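PDB 3MSE: calcium-dependent protein kinase, putative from Plasmodium falciparum, which probably phosphorylates serine and threonine residues of target proteins under calcium control, the present piece being its C-terminal EF-hand domain. Local coordinates for residues 43-46 / 47-51; 60-63 / 64-68; 88-91 / 92-96. All coordinates share one frame; numbering follows the deposited sequence. Where two conformers were deposited one is given.

Contact 1: residues 43-46 / 47-51; sequences ELFY and KLDTN. With CA (calcium ion), chain E.
The ring of F45 and the carboxylate of D49, one helical turn apart, run side by side and point the same way, their planes 55° apart. The ring carbon CE2 of F45 lies 4.2 Å from OD2 of D49, approaching obliquely. In both residues CG stands anti to the backbone N (chi1 -178° in F45), which swings ring and carboxylate to the same flank of the chain. This is where the incoming helix of a calcium-loaded EF-hand becomes its loop. D49 N still closes a helical bond on F45 O at 3.1 Å, yet D49 itself has left helical angles and forms the centre of an inverse gamma turn. An aspartate suits this first loop position because its short chain brings OD1 within 2.1 Å of the calcium ion, while OD2 accepts from the backbone N of G54 and keeps the carboxylate from turning. N51 is a further ligand of the ion.

On the exposed flank, E43 and K47 make an i to i+4 salt bridge, NZ of K47 lying 2.7 Å from OE1 of E43 and above the carboxylate plane. The lysine chain bends at its last torsion (chi4 59°), so that NZ also reaches E43 O at 3.2 Å. K47 N bonds to that same oxygen from the opposite face of the carbonyl, which therefore holds two donors.

Among the neighbouring elements, L44, F45 and L48 all rest on F95 of helix 92-99, and L48 also meets I61 and V64 of helix 58-67; F45, L48 and the calcium ligand D49 touch L56 of strand 56-57.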
loop_
_atom_site.group_PDB
_atom_site.type_symbol
_atom_site.label_atom_id
_atom_site.label_comp_id
_atom_site.label_asym_id
_atom_site.label_seq_id
_atom_site.Cartn_x
_atom_site.Cartn_y
_atom_site.Cartn_z
ATOM N N GLU A 43 2.542 15.350 -7.351
ATOM C CA GLU A 43 2.774 16.772 -7.541
ATOM C C GLU A 43 4.057 17.017 -8.333
ATOM O O GLU A 43 4.122 17.929 -9.155
ATOM C CB GLU A 43 2.783 17.516 -6.206
ATOM C CG GLU A 43 1.392 18.014 -5.777
ATOM C CD GLU A 43 0.886 19.174 -6.638
ATOM O OE1 GLU A 43 1.334 20.326 -6.426
ATOM O OE2 GLU A 43 0.037 18.936 -7.524
ATOM N N LEU A 44 5.061 16.176 -8.098
ATOM C CA LEU A 44 6.301 16.243 -8.854
ATOM C C LEU A 44 6.042 15.974 -10.328
ATOM O O LEU A 44 6.469 16.740 -11.193
ATOM C CB LEU A 44 7.318 15.256 -8.293
ATOM C CG LEU A 44 8.773 15.414 -8.738
ATOM C CD1 LEU A 44 9.336 16.766 -8.281
ATOM C CD2 LEU A 44 9.599 14.252 -8.180
ATOM N N PHE A 45 5.310 14.900 -10.607
ATOM C CA PHE A 45 4.947 14.538 -11.977
ATOM C C PHE A 45 4.238 15.692 -12.699
ATOM O O PHE A 45 4.532 15.976 -13.852
ATOM C CB PHE A 45 4.059 13.277 -11.972
ATOM C CG PHE A 45 3.671 12.801 -13.336
ATOM C CD1 PHE A 45 4.457 11.871 -14.007
ATOM C CD2 PHE A 45 2.513 13.275 -13.954
ATOM C CE1 PHE A 45 4.112 11.424 -15.282
ATOM C CE2 PHE A 45 2.159 12.830 -15.231
ATOM C CZ PHE A 45 2.968 11.904 -15.893
ATOM N N TYR A 46 3.309 16.345 -12.003
ATOM C CA TYR A 46 2.537 17.451 -12.555
ATOM C C TYR A 46 3.448 18.623 -12.943
ATOM O O TYR A 46 3.266 19.222 -14.000
ATOM C CB TYR A 46 1.438 17.897 -11.568
ATOM C CG TYR A 46 0.486 18.952 -12.122
ATOM C CD1 TYR A 46 -0.679 18.579 -12.806
ATOM C CD2 TYR A 46 0.748 20.318 -11.956
ATOM C CE1 TYR A 46 -1.554 19.534 -13.320
ATOM C CE2 TYR A 46 -0.122 21.290 -12.466
ATOM C CZ TYR A 46 -1.267 20.886 -13.147
ATOM O OH TYR A 46 -2.129 21.831 -13.649
ATOM N N LYS A 47 4.426 18.939 -12.097
ATOM C CA LYS A 47 5.383 20.011 -12.408
ATOM C C LYS A 47 6.297 19.671 -13.581
ATOM O O LYS A 47 6.574 20.535 -14.408
ATOM C CB LYS A 47 6.187 20.418 -11.167
ATOM C CG LYS A 47 5.332 21.167 -10.136
ATOM C CD LYS A 47 5.895 21.032 -8.717
ATOM C CE LYS A 47 4.883 21.511 -7.665
ATOM N NZ LYS A 47 3.600 20.720 -7.752
ATOM N N LEU A 48 6.730 18.414 -13.694
ATOM C CA LEU A 48 7.616 18.041 -14.806
ATOM C C LEU A 48 6.918 18.040 -16.156
ATOM O O LEU A 48 7.531 18.331 -17.187
ATOM C CB LEU A 48 8.283 16.681 -14.580
ATOM C CG LEU A 48 9.078 16.427 -13.299
ATOM C CD1 LEU A 48 10.082 15.316 -13.536
ATOM C CD2 LEU A 48 9.770 17.683 -12.836
ATOM N N ASP A 49 5.634 17.704 -16.132
ATOM C CA ASP A 49 4.829 17.553 -17.330
ATOM C C ASP A 49 4.371 18.933 -17.808
ATOM O O ASP A 49 3.192 19.297 -17.668
ATOM C CB ASP A 49 3.631 16.653 -16.994
ATOM C CG ASP A 49 2.785 16.317 -18.193
ATOM O OD1 ASP A 49 3.266 16.387 -19.348
ATOM O OD2 ASP A 49 1.618 15.954 -17.960
ATOM N N THR A 50 5.305 19.689 -18.384
ATOM C CA THR A 50 5.063 21.097 -18.720
ATOM C C THR A 50 4.111 21.299 -19.903
ATOM O O THR A 50 3.603 22.394 -20.095
ATOM C CB THR A 50 6.371 21.892 -18.974
ATOM O OG1 THR A 50 7.150 21.221 -19.967
ATOM C CG2 THR A 50 7.177 22.050 -17.690
ATOM N N ASN A 51 3.877 20.252 -20.689
ATOM C CA ASN A 51 2.871 20.319 -21.745
ATOM C C ASN A 51 1.566 19.645 -21.327
ATOM O O ASN A 51 0.627 19.538 -22.108
ATOM C CB ASN A 51 3.404 19.776 -23.075
ATOM C CG ASN A 51 3.718 18.289 -23.029
ATOM O OD1 ASN A 51 3.634 17.638 -21.977
ATOM N ND2 ASN A 51 4.085 17.739 -24.179
HETATM CA CA CA E . 4.612 15.871 -20.885
HETATM O O HOH W 1 5.557 15.488 -22.450
#

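Contact 2: residues 60-63 / 64-68; sequences EIYT and VLASV. With CA (calcium ion), chain E.
I61 lays its CG2 methyl alongside L65, the two side chains pointing the same way with CG2 of I61 3.7 Å from CD1 of L65. They stand one turn apart on the outgoing helix of the calcium-binding EF-hand, and branched, oily chains suit this flank because I61 packs on L48 of helix 18-48 and L79 of helix 72-82, whereas L65 meets I70 of its own chain and L7 of the second subunit. L65 N bonds to I61 O at 2.9 Å in a nearly straight line (178°).

E60 supplies both carboxylate oxygens to the calcium ion, OE1 and OE2 each lying 2.6 Å from it. Glutamate is long enough to span from helix to metal, and its chain is extended beyond CG. OE2 also accepts from S57 N, which helps fix the carboxylate's rotation.

On another flank the Y62 ring passes obliquely by the A66 methyl, CE1 of Y62 being 4.3 Å from CB of A66. Toward the end of the helix the regular pattern weakens: S67 N reaches T63 O in only a weak bond, whereas one residue earlier A66 N still bonds firmly to Y62 O at 2.9 Å.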
loop_
_atom_site.group_PDB
_atom_site.type_symbol
_atom_site.label_atom_id
_atom_site.label_comp_id
_atom_site.label_asym_id
_atom_site.label_seq_id
_atom_site.Cartn_x
_atom_site.Cartn_y
_atom_site.Cartn_z
ATOM N N GLU A 60 11.839 16.898 -20.523
ATOM C CA GLU A 60 11.077 17.390 -19.355
ATOM C C GLU A 60 11.727 17.004 -18.021
ATOM O O GLU A 60 11.755 17.806 -17.079
ATOM C CB GLU A 60 9.623 16.891 -19.362
ATOM C CG GLU A 60 8.719 17.590 -20.414
ATOM C CD GLU A 60 7.299 17.011 -20.466
ATOM O OE1 GLU A 60 6.380 17.738 -20.889
ATOM O OE2 GLU A 60 7.085 15.837 -20.074
ATOM N N ILE A 61 12.211 15.768 -17.937
ATOM C CA ILE A 61 12.878 15.288 -16.731
ATOM C C ILE A 61 14.309 15.883 -16.672
ATOM O O ILE A 61 14.762 16.336 -15.622
ATOM C CB ILE A 61 12.939 13.741 -16.722
ATOM C CG1 ILE A 61 11.523 13.151 -16.637
ATOM C CG2 ILE A 61 13.788 13.207 -15.578
ATOM C CD1 ILE A 61 11.503 11.652 -16.820
ATOM N N TYR A 62 14.994 15.857 -17.807
ATOM C CA TYR A 62 16.382 16.296 -17.905
ATOM C C TYR A 62 16.549 17.716 -17.366
ATOM O O TYR A 62 17.400 17.970 -16.505
ATOM C CB TYR A 62 16.874 16.264 -19.355
ATOM C CG TYR A 62 18.382 16.332 -19.465
ATOM C CD1 TYR A 62 19.079 17.514 -19.166
ATOM C CD2 TYR A 62 19.118 15.208 -19.854
ATOM C CE1 TYR A 62 20.484 17.566 -19.260
ATOM C CE2 TYR A 62 20.512 15.246 -19.949
ATOM C CZ TYR A 62 21.190 16.424 -19.651
ATOM O OH TYR A 62 22.576 16.453 -19.739
ATOM N N THR A 63 15.735 18.633 -17.872
ATOM C CA THR A 63 15.916 20.045 -17.544
ATOM C C THR A 63 15.706 20.288 -16.049
ATOM O O THR A 63 16.325 21.184 -15.468
ATOM C CB THR A 63 15.029 20.998 -18.387
ATOM O OG1 THR A 63 15.281 22.345 -17.980
ATOM C CG2 THR A 63 13.533 20.726 -18.188
ATOM N N VAL A 64 14.845 19.489 -15.419
ATOM C CA VAL A 64 14.614 19.676 -14.001
ATOM C C VAL A 64 15.721 19.031 -13.163
ATOM O O VAL A 64 16.208 19.648 -12.217
ATOM C CB VAL A 64 13.193 19.220 -13.565
ATOM C CG1 VAL A 64 13.045 19.289 -12.065
ATOM C CG2 VAL A 64 12.120 20.114 -14.233
ATOM N N LEU A 65 16.109 17.797 -13.483
ATOM C CA LEU A 65 17.198 17.142 -12.732
ATOM C C LEU A 65 18.501 17.987 -12.825
ATOM O O LEU A 65 19.230 18.138 -11.840
ATOM C CB LEU A 65 17.421 15.684 -13.196
ATOM C CG LEU A 65 16.290 14.641 -12.963
ATOM C CD1 LEU A 65 16.696 13.171 -13.305
ATOM C CD2 LEU A 65 15.683 14.716 -11.552
ATOM N N ALA A 66 18.749 18.555 -14.001
ATOM C CA ALA A 66 19.908 19.434 -14.231
ATOM C C ALA A 66 19.895 20.657 -13.309
ATOM O O ALA A 66 20.930 21.009 -12.742
ATOM C CB ALA A 66 19.993 19.866 -15.704
ATOM N N SER A 67 18.720 21.264 -13.143
ATOM C CA SER A 67 18.566 22.481 -12.342
ATOM C C SER A 67 18.650 22.229 -10.837
ATOM O O SER A 67 18.680 23.173 -10.050
ATOM C CB SER A 67 17.237 23.168 -12.666
ATOM O OG SER A 67 16.162 22.486 -12.040
ATOM N N VAL A 68 18.684 20.960 -10.446
ATOM C CA VAL A 68 18.690 20.593 -9.043
ATOM C C VAL A 68 20.001 19.909 -8.612
ATOM O O VAL A 68 20.148 19.522 -7.452
ATOM C CB VAL A 68 17.389 19.757 -8.753
ATOM C CG1 VAL A 68 17.647 18.556 -7.936
ATOM C CG2 VAL A 68 16.267 20.640 -8.220
HETATM CA CA CA E . 4.612 15.871 -20.885
HETATM O O HOH W 1 5.557 15.488 -22.450
#

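Contact 3: residues 88-91 / 92-96; sequences GNIT and YTEFM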
loop_
_atom_site.group_PDB
_atom_site.type_symbol
_atom_site.label_atom_id
_atom_site.label_comp_id
_atom_site.label_asym_id
_atom_site.label_seq_id
_atom_site.Cartn_x
_atom_site.Cartn_y
_atom_site.Cartn_z
ATOM N N GLY A 88 10.780 6.891 -25.259
ATOM C CA GLY A 88 10.981 8.346 -25.308
ATOM C C GLY A 88 9.889 9.136 -24.593
ATOM O O GLY A 88 9.922 10.369 -24.554
ATOM N N ASN A 89 8.917 8.413 -24.039
ATOM C CA ASN A 89 7.830 8.968 -23.248
ATOM C C ASN A 89 7.740 8.076 -22.012
ATOM O O ASN A 89 7.721 6.840 -22.131
ATOM C CB ASN A 89 6.498 8.943 -24.031
ATOM C CG ASN A 89 6.532 9.828 -25.289
ATOM O OD1 ASN A 89 6.321 11.044 -25.212
ATOM N ND2 ASN A 89 6.827 9.225 -26.439
ATOM N N ILE A 90 7.705 8.692 -20.834
ATOM C CA ILE A 90 7.710 7.951 -19.593
ATOM C C ILE A 90 6.392 8.147 -18.889
ATOM O O ILE A 90 5.947 9.285 -18.682
ATOM C CB ILE A 90 8.892 8.393 -18.686
ATOM C CG1 ILE A 90 10.204 7.859 -19.269
ATOM C CG2 ILE A 90 8.695 7.909 -17.256
ATOM C CD1 ILE A 90 11.347 8.814 -19.165
ATOM N N THR A 91 5.758 7.037 -18.521
ATOM C CA THR A 91 4.428 7.118 -17.925
ATOM C C THR A 91 4.488 7.473 -16.463
ATOM O O THR A 91 5.547 7.367 -15.819
ATOM C CB THR A 91 3.632 5.788 -18.047
ATOM O OG1 THR A 91 4.267 4.795 -17.250
ATOM C CG2 THR A 91 3.535 5.316 -19.506
ATOM N N TYR A 92 3.332 7.865 -15.937
ATOM C CA TYR A 92 3.160 8.082 -14.517
ATOM C C TYR A 92 3.636 6.897 -13.672
ATOM O O TYR A 92 4.359 7.066 -12.668
ATOM C CB TYR A 92 1.697 8.379 -14.192
ATOM C CG TYR A 92 1.443 8.344 -12.721
ATOM C CD1 TYR A 92 1.833 9.409 -11.905
ATOM C CD2 TYR A 92 0.857 7.225 -12.123
ATOM C CE1 TYR A 92 1.630 9.365 -10.535
ATOM C CE2 TYR A 92 0.646 7.174 -10.748
ATOM C CZ TYR A 92 1.029 8.243 -9.967
ATOM O OH TYR A 92 0.821 8.201 -8.611
ATOM N N THR A 93 3.205 5.706 -14.067
ATOM C CA THR A 93 3.579 4.485 -13.361
ATOM C C THR A 93 5.095 4.248 -13.395
ATOM O O THR A 93 5.685 3.861 -12.400
ATOM C CB THR A 93 2.792 3.263 -13.929
ATOM O OG1 THR A 93 1.407 3.484 -13.659
ATOM C CG2 THR A 93 3.216 1.968 -13.246
ATOM N N GLU A 94 5.701 4.457 -14.553
ATOM C CA GLU A 94 7.154 4.286 -14.706
ATOM C C GLU A 94 7.991 5.301 -13.903
ATOM O O GLU A 94 9.056 4.945 -13.357
ATOM C CB GLU A 94 7.529 4.297 -16.177
ATOM C CG GLU A 94 6.867 3.121 -16.943
ATOM C CD GLU A 94 6.842 3.315 -18.454
ATOM O OE1 GLU A 94 6.333 2.400 -19.144
ATOM O OE2 GLU A 94 7.333 4.355 -18.964
ATOM N N PHE A 95 7.485 6.529 -13.814
ATOM C CA PHE A 95 8.128 7.615 -13.083
ATOM C C PHE A 95 8.072 7.272 -11.613
ATOM O O PHE A 95 9.050 7.372 -10.883
ATOM C CB PHE A 95 7.399 8.944 -13.330
ATOM C CG PHE A 95 8.013 10.134 -12.609
ATOM C CD1 PHE A 95 7.330 10.765 -11.577
ATOM C CD2 PHE A 95 9.269 10.628 -12.981
ATOM C CE1 PHE A 95 7.886 11.881 -10.925
ATOM C CE2 PHE A 95 9.841 11.742 -12.327
ATOM C CZ PHE A 95 9.160 12.367 -11.316
ATOM N N MET A 96 6.900 6.836 -11.189
ATOM C CA MET A 96 6.669 6.581 -9.805
ATOM C C MET A 96 7.426 5.338 -9.293
ATOM O O MET A 96 7.871 5.298 -8.131
ATOM C CB MET A 96 5.156 6.562 -9.581
ATOM C CG MET A 96 4.613 5.305 -9.113
ATOM S SD MET A 96 4.488 5.663 -7.396
ATOM C CE MET A 96 4.616 3.981 -6.819
#
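A capping box opens helix 92-99, the outgoing helix of the second EF-hand of the pair, just after the short strand 89-90 has paired with strand 56-57 through backbone bonds between I90 and L56. T91 is the N-cap and E94 its partner three residues on, each side chain bonding to the other's backbone N. T91 OG1 accepts from E94 N at 3.1 Å with an N-H...O angle of 162°. In return, OE2 of E94 takes the N-H of T91 at 3.1 Å, an almost straight bond (174°) that arrives from above the carboxylate plane.

The torsions explain the exchange. OG1 of T91 sits between its own N and carbonyl carbon (chi1 67°), facing the first turn, while the E94 chain extends beyond CG and runs back across the threonine. Its CG comes as near as 3.1 Å to OG1 of T91, so the two side chains are closely fitted. Threonine suits the cap through its short hydroxyl arm; glutamate has the length to return to the residue before the helix. E94 also has a second polar partner, since its OE1 accepts from ND2 of N85. Alongside, T91 O receives F95 N at 2.9 Å, the first regular helical bond of this turn.

I90 adds an apolar contact beside the box: its CG2 lies 3.9 Å from CB of E94 and also meets CB of F95. Its far end rests on I61 and H58, whereas Y92 turns away and bonds through OH to N42.

At the start of a helix the first N-H groups lack carbonyl partners from a preceding turn. Here T91 OG1 satisfies that of E94, and the buried E94 carboxylate, if ionised, would probably be favoured by the positive end of the helix dipole.

How the contacts relate
From the N terminus the three contacts come in series; none nests in or crosses another, and each closes a turn within a continuous piece of chain. Contact 1 ends helix 18-48 and enters the calcium loop, contact 2 leaves that loop along helix 58-67, and contact 3 joins strand 89-90 to helix 92-99 in the partner half of the pair. Contacts 1 and 2 share the calcium ion, which N53 and S55 also bind, and its water. Contact 3 reaches contact 1 through CE1 of F45, 3.6 Å from CA of Y92, and contact 2 through CD1 of I90, 3.7 Å from CD1 of I61.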